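Local coordinates for protein endo-1,4-beta-xylanase I (Hypocrea jecorina, PDB 1XYN) that hydrolyses internal 1,4-beta-xylosidic bonds in the main chain of xylan, a plant cell wall hemicellulose, releasing xylo-oligosaccharides and xylose, at residues 97-109 with 120-132. Sequence-based numbering, arbitrary orientation.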
loop_
_atom_site.group_PDB
_atom_site.type_symbol
_atom_site.label_atom_id
_atom_site.label_comp_id
_atom_site.label_asym_id
_atom_site.label_seq_id
_atom_site.Cartn_x
_atom_site.Cartn_y
_atom_site.Cartn_z
ATOM N N SER A 97 -23.644 5.691 -18.806
ATOM C CA SER A 97 -24.517 5.847 -17.666
ATOM C C SER A 97 -24.508 7.280 -17.179
ATOM O O SER A 97 -23.482 7.957 -17.225
ATOM C CB SER A 97 -24.057 4.915 -16.541
ATOM O OG SER A 97 -25.031 4.821 -15.522
ATOM N N ASP A 98 -25.691 7.750 -16.802
ATOM C CA ASP A 98 -25.888 9.078 -16.250
ATOM C C ASP A 98 -25.295 10.276 -16.984
ATOM O O ASP A 98 -24.675 11.143 -16.368
ATOM C CB ASP A 98 -25.435 9.063 -14.793
ATOM C CG ASP A 98 -26.020 7.897 -14.027
ATOM O OD1 ASP A 98 -27.240 7.904 -13.769
ATOM O OD2 ASP A 98 -25.268 6.954 -13.718
ATOM N N GLY A 99 -25.511 10.340 -18.295
ATOM C CA GLY A 99 -25.014 11.466 -19.072
ATOM C C GLY A 99 -23.643 11.338 -19.719
ATOM O O GLY A 99 -23.199 12.265 -20.400
ATOM N N ALA A 100 -22.967 10.209 -19.532
ATOM C CA ALA A 100 -21.655 10.035 -20.138
ATOM C C ALA A 100 -21.219 8.579 -20.202
ATOM O O ALA A 100 -21.860 7.699 -19.628
ATOM C CB ALA A 100 -20.618 10.845 -19.385
ATOM N N THR A 101 -20.121 8.337 -20.915
ATOM C CA THR A 101 -19.571 6.996 -21.055
ATOM C C THR A 101 -18.425 6.847 -20.052
ATOM O O THR A 101 -17.747 7.822 -19.719
ATOM C CB THR A 101 -19.001 6.749 -22.478
ATOM O OG1 THR A 101 -19.878 7.306 -23.463
ATOM C CG2 THR A 101 -18.867 5.259 -22.735
ATOM N N TYR A 102 -18.213 5.621 -19.590
ATOM C CA TYR A 102 -17.162 5.314 -18.628
ATOM C C TYR A 102 -16.260 4.228 -19.184
ATOM O O TYR A 102 -16.748 3.263 -19.764
ATOM C CB TYR A 102 -17.765 4.773 -17.321
ATOM C CG TYR A 102 -18.570 5.766 -16.521
ATOM C CD1 TYR A 102 -19.790 6.255 -16.995
ATOM C CD2 TYR A 102 -18.115 6.213 -15.281
ATOM C CE1 TYR A 102 -20.541 7.172 -16.254
ATOM C CE2 TYR A 102 -18.855 7.126 -14.529
ATOM C CZ TYR A 102 -20.062 7.601 -15.022
ATOM O OH TYR A 102 -20.778 8.514 -14.288
ATOM N N THR A 103 -14.951 4.378 -19.023
ATOM C CA THR A 103 -14.047 3.331 -19.477
ATOM C C THR A 103 -13.828 2.426 -18.263
ATOM O O THR A 103 -13.514 2.889 -17.165
ATOM C CB THR A 103 -12.708 3.883 -20.028
ATOM O OG1 THR A 103 -11.964 4.502 -18.977
ATOM C CG2 THR A 103 -12.968 4.907 -21.117
ATOM N N ILE A 104 -14.095 1.145 -18.442
ATOM C CA ILE A 104 -13.952 0.184 -17.365
ATOM C C ILE A 104 -12.550 -0.404 -17.359
ATOM O O ILE A 104 -11.994 -0.687 -18.415
ATOM C CB ILE A 104 -15.008 -0.922 -17.507
ATOM C CG1 ILE A 104 -16.402 -0.287 -17.499
ATOM C CG2 ILE A 104 -14.870 -1.958 -16.394
ATOM C CD1 ILE A 104 -17.520 -1.258 -17.794
ATOM N N TRP A 105 -11.970 -0.523 -16.164
ATOM C CA TRP A 105 -10.633 -1.077 -15.974
ATOM C C TRP A 105 -10.681 -2.141 -14.894
ATOM O O TRP A 105 -11.564 -2.139 -14.039
ATOM C CB TRP A 105 -9.639 -0.011 -15.482
ATOM C CG TRP A 105 -9.470 1.175 -16.352
ATOM C CD1 TRP A 105 -10.370 2.185 -16.550
ATOM C CD2 TRP A 105 -8.304 1.520 -17.102
ATOM N NE1 TRP A 105 -9.832 3.145 -17.369
ATOM C CE2 TRP A 105 -8.564 2.765 -17.727
ATOM C CE3 TRP A 105 -7.061 0.903 -17.304
ATOM C CZ2 TRP A 105 -7.625 3.409 -18.547
ATOM C CZ3 TRP A 105 -6.122 1.543 -18.116
ATOM C CH2 TRP A 105 -6.414 2.788 -18.728
ATOM N N GLU A 106 -9.736 -3.065 -14.952
ATOM C CA GLU A 106 -9.608 -4.096 -13.937
ATOM C C GLU A 106 -8.140 -4.018 -13.554
ATOM O O GLU A 106 -7.266 -3.889 -14.418
ATOM C CB GLU A 106 -9.946 -5.494 -14.456
ATOM C CG GLU A 106 -9.639 -6.589 -13.416
ATOM C CD GLU A 106 -10.310 -7.933 -13.700
ATOM O OE1 GLU A 106 -10.267 -8.401 -14.858
ATOM O OE2 GLU A 106 -10.879 -8.527 -12.754
ATOM N N ASN A 107 -7.873 -4.062 -12.257
ATOM C CA ASN A 107 -6.511 -3.977 -11.769
ATOM C C ASN A 107 -6.369 -4.917 -10.599
ATOM O O ASN A 107 -7.361 -5.433 -10.086
ATOM C CB ASN A 107 -6.205 -2.541 -11.335
ATOM C CG ASN A 107 -4.750 -2.340 -10.964
ATOM O OD1 ASN A 107 -3.861 -3.002 -11.507
ATOM N ND2 ASN A 107 -4.495 -1.415 -10.051
ATOM N N THR A 108 -5.131 -5.179 -10.207
ATOM C CA THR A 108 -4.874 -6.061 -9.092
ATOM C C THR A 108 -3.922 -5.367 -8.126
ATOM O O THR A 108 -2.995 -4.667 -8.532
ATOM C CB THR A 108 -4.290 -7.409 -9.568
ATOM O OG1 THR A 108 -5.141 -7.959 -10.582
ATOM C CG2 THR A 108 -4.200 -8.401 -8.412
ATOM N N ARG A 109 -4.230 -5.496 -6.844
ATOM C CA ARG A 109 -3.441 -4.912 -5.774
ATOM C C ARG A 109 -2.871 -6.072 -4.962
ATOM O O ARG A 109 -3.612 -6.803 -4.308
ATOM C CB ARG A 109 -4.340 -4.020 -4.908
ATOM C CG ARG A 109 -4.666 -2.667 -5.539
ATOM C CD ARG A 109 -3.402 -1.826 -5.625
ATOM N NE ARG A 109 -3.579 -0.566 -6.341
ATOM C CZ ARG A 109 -2.577 0.249 -6.683
ATOM N NH1 ARG A 109 -1.322 -0.060 -6.371
ATOM N NH2 ARG A 109 -2.830 1.369 -7.357
ATOM N N THR A 120 -4.424 -9.476 -1.285
ATOM C CA THR A 120 -4.294 -9.317 -2.727
ATOM C C THR A 120 -5.717 -9.422 -3.241
ATOM O O THR A 120 -6.434 -10.358 -2.898
ATOM C CB THR A 120 -3.413 -10.422 -3.331
ATOM O OG1 THR A 120 -2.071 -10.261 -2.855
ATOM C CG2 THR A 120 -3.413 -10.351 -4.855
ATOM N N PHE A 121 -6.124 -8.465 -4.063
ATOM C CA PHE A 121 -7.488 -8.440 -4.566
ATOM C C PHE A 121 -7.554 -7.627 -5.850
ATOM O O PHE A 121 -6.614 -6.917 -6.188
ATOM C CB PHE A 121 -8.374 -7.784 -3.508
ATOM C CG PHE A 121 -7.833 -6.466 -3.005
ATOM C CD1 PHE A 121 -6.942 -6.429 -1.937
ATOM C CD2 PHE A 121 -8.170 -5.269 -3.636
ATOM C CE1 PHE A 121 -6.392 -5.229 -1.511
ATOM C CE2 PHE A 121 -7.626 -4.058 -3.216
ATOM C CZ PHE A 121 -6.735 -4.037 -2.154
ATOM N N ASN A 122 -8.682 -7.691 -6.537
ATOM C CA ASN A 122 -8.847 -6.951 -7.781
ATOM C C ASN A 122 -9.603 -5.639 -7.567
ATOM O O ASN A 122 -10.233 -5.431 -6.532
ATOM C CB ASN A 122 -9.582 -7.823 -8.804
ATOM C CG ASN A 122 -8.814 -9.088 -9.149
ATOM O OD1 ASN A 122 -7.832 -9.047 -9.886
ATOM N ND2 ASN A 122 -9.237 -10.214 -8.584
ATOM N N GLN A 123 -9.523 -4.753 -8.551
ATOM C CA GLN A 123 -10.209 -3.472 -8.501
ATOM C C GLN A 123 -11.063 -3.355 -9.755
ATOM O O GLN A 123 -10.601 -3.678 -10.848
ATOM C CB GLN A 123 -9.213 -2.307 -8.517
ATOM C CG GLN A 123 -8.243 -2.223 -7.359
ATOM C CD GLN A 123 -7.370 -0.976 -7.450
ATOM O OE1 GLN A 123 -6.437 -0.921 -8.245
ATOM N NE2 GLN A 123 -7.696 0.040 -6.658
ATOM N N TYR A 124 -12.309 -2.918 -9.601
ATOM C CA TYR A 124 -13.190 -2.716 -10.747
ATOM C C TYR A 124 -13.402 -1.211 -10.793
ATOM O O TYR A 124 -14.043 -0.636 -9.920
ATOM C CB TYR A 124 -14.527 -3.429 -10.564
ATOM C CG TYR A 124 -14.426 -4.921 -10.342
ATOM C CD1 TYR A 124 -13.269 -5.631 -10.675
ATOM C CD2 TYR A 124 -15.488 -5.625 -9.782
ATOM C CE1 TYR A 124 -13.176 -7.001 -10.451
ATOM C CE2 TYR A 124 -15.402 -6.986 -9.554
ATOM C CZ TYR A 124 -14.252 -7.668 -9.887
ATOM O OH TYR A 124 -14.191 -9.020 -9.648
ATOM N N ILE A 125 -12.845 -0.562 -11.806
ATOM C CA ILE A 125 -12.958 0.881 -11.905
ATOM C C ILE A 125 -13.736 1.351 -13.121
ATOM O O ILE A 125 -13.576 0.821 -14.212
ATOM C CB ILE A 125 -11.545 1.532 -11.931
ATOM C CG1 ILE A 125 -10.703 1.042 -10.749
ATOM C CG2 ILE A 125 -11.651 3.056 -11.929
ATOM C CD1 ILE A 125 -9.240 1.456 -10.813
ATOM N N SER A 126 -14.578 2.356 -12.913
ATOM C CA SER A 126 -15.365 2.961 -13.981
ATOM C C SER A 126 -14.963 4.432 -13.977
ATOM O O SER A 126 -15.302 5.153 -13.051
ATOM C CB SER A 126 -16.871 2.846 -13.688
ATOM O OG SER A 126 -17.372 1.521 -13.830
ATOM N N VAL A 127 -14.212 4.871 -14.982
ATOM C CA VAL A 127 -13.789 6.268 -15.054
ATOM C C VAL A 127 -14.615 7.073 -16.059
ATOM O O VAL A 127 -14.559 6.825 -17.265
ATOM C CB VAL A 127 -12.294 6.395 -15.412
ATOM C CG1 VAL A 127 -11.876 7.859 -15.409
ATOM C CG2 VAL A 127 -11.442 5.588 -14.444
ATOM N N ARG A 128 -15.375 8.040 -15.553
ATOM C CA ARG A 128 -16.219 8.888 -16.387
ATOM C C ARG A 128 -15.411 9.673 -17.411
ATOM O O ARG A 128 -14.442 10.351 -17.063
ATOM C CB ARG A 128 -17.023 9.840 -15.510
ATOM C CG ARG A 128 -18.035 10.647 -16.266
ATOM C CD ARG A 128 -18.828 11.521 -15.328
ATOM N NE ARG A 128 -19.913 12.209 -16.025
ATOM C CZ ARG A 128 -21.172 11.779 -16.079
ATOM N NH1 ARG A 128 -21.526 10.652 -15.472
ATOM N NH2 ARG A 128 -22.079 12.482 -16.744
ATOM N N ASN A 129 -15.824 9.602 -18.675
ATOM C CA ASN A 129 -15.118 10.296 -19.753
ATOM C C ASN A 129 -15.351 11.799 -19.740
ATOM O O ASN A 129 -14.570 12.560 -20.306
ATOM C CB ASN A 129 -15.470 9.692 -21.125
ATOM C CG ASN A 129 -15.007 8.235 -21.269
ATOM O OD1 ASN A 129 -14.072 7.799 -20.603
ATOM N ND2 ASN A 129 -15.669 7.484 -22.138
ATOM N N SER A 130 -16.431 12.225 -19.097
ATOM C CA SER A 130 -16.734 13.651 -18.981
ATOM C C SER A 130 -16.872 13.967 -17.493
ATOM O O SER A 130 -17.974 13.906 -16.942
ATOM C CB SER A 130 -18.027 13.993 -19.718
ATOM O OG SER A 130 -17.904 13.717 -21.099
ATOM N N PRO A 131 -15.752 14.334 -16.827
ATOM C CA PRO A 131 -15.698 14.660 -15.399
ATOM C C PRO A 131 -16.719 15.692 -14.936
ATOM O O PRO A 131 -16.984 16.678 -15.637
ATOM C CB PRO A 131 -14.273 15.190 -15.225
ATOM C CG PRO A 131 -13.510 14.493 -16.287
ATOM C CD PRO A 131 -14.448 14.604 -17.455
ATOM N N ARG A 132 -17.281 15.444 -13.754
ATOM C CA ARG A 132 -18.264 16.330 -13.131
ATOM C C ARG A 132 -18.091 16.291 -11.616
ATOM O O ARG A 132 -17.432 15.403 -11.073
ATOM C CB ARG A 132 -19.712 15.943 -13.508
ATOM C CG ARG A 132 -20.091 14.514 -13.151
ATOM C CD ARG A 132 -21.565 14.185 -13.418
ATOM N NE ARG A 132 -21.843 12.814 -12.993
ATOM C CZ ARG A 132 -23.025 12.207 -13.048
ATOM N NH1 ARG A 132 -24.090 12.842 -13.512
ATOM N NH2 ARG A 132 -23.133 10.945 -12.659
HETATM O O HOH W 1 -18.251 10.872 -22.097
#
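F121 takes the CB of R109 over one face of its ring, a CH-pi contact 4.0 Å from the centroid, where the C-terminal end of strand 100-109 pairs antiparallel with the start of strand 119-128 in the GH11 jelly roll. On the other side of the sheet, N122 OD1 accepts the hydroxyl of T108. Q123 lies alongside N107, and its OE1 receives N107 ND2 at 2.7 Å, nearly along the C=O axis, with the two amide planes 45° apart; R109 NE adds a weak bond, while R109 NH1 bonds V110 O and E112 of the second subunit. I125 meets the CB of W105, and V127 CG2 approaches the indole obliquely at 4.1 Å from CD1. With CG anti to the backbone N (chi1 -174°) and the chain extended to NE, R128 runs across the face of Y102, its guanidinium nearly perpendicular to the ring (85°). NH1 reaches Y102 OH at 2.6 Å and NH2 reaches D98 O at 2.9 Å, both in the guanidinium plane, while NE grips S130 O. A100 CB covers one face of this group and R132 NE the opposite one. A leucine here would probably leave D98 O, S130 O and Y102 OH without these donors. E80, which pairs with both R132 and Y102 OH, probably offsets the stacked positive charges, while N107 chiefly steadies Q123, probably substrate-binding like R109, beside the probable nucleophile E75.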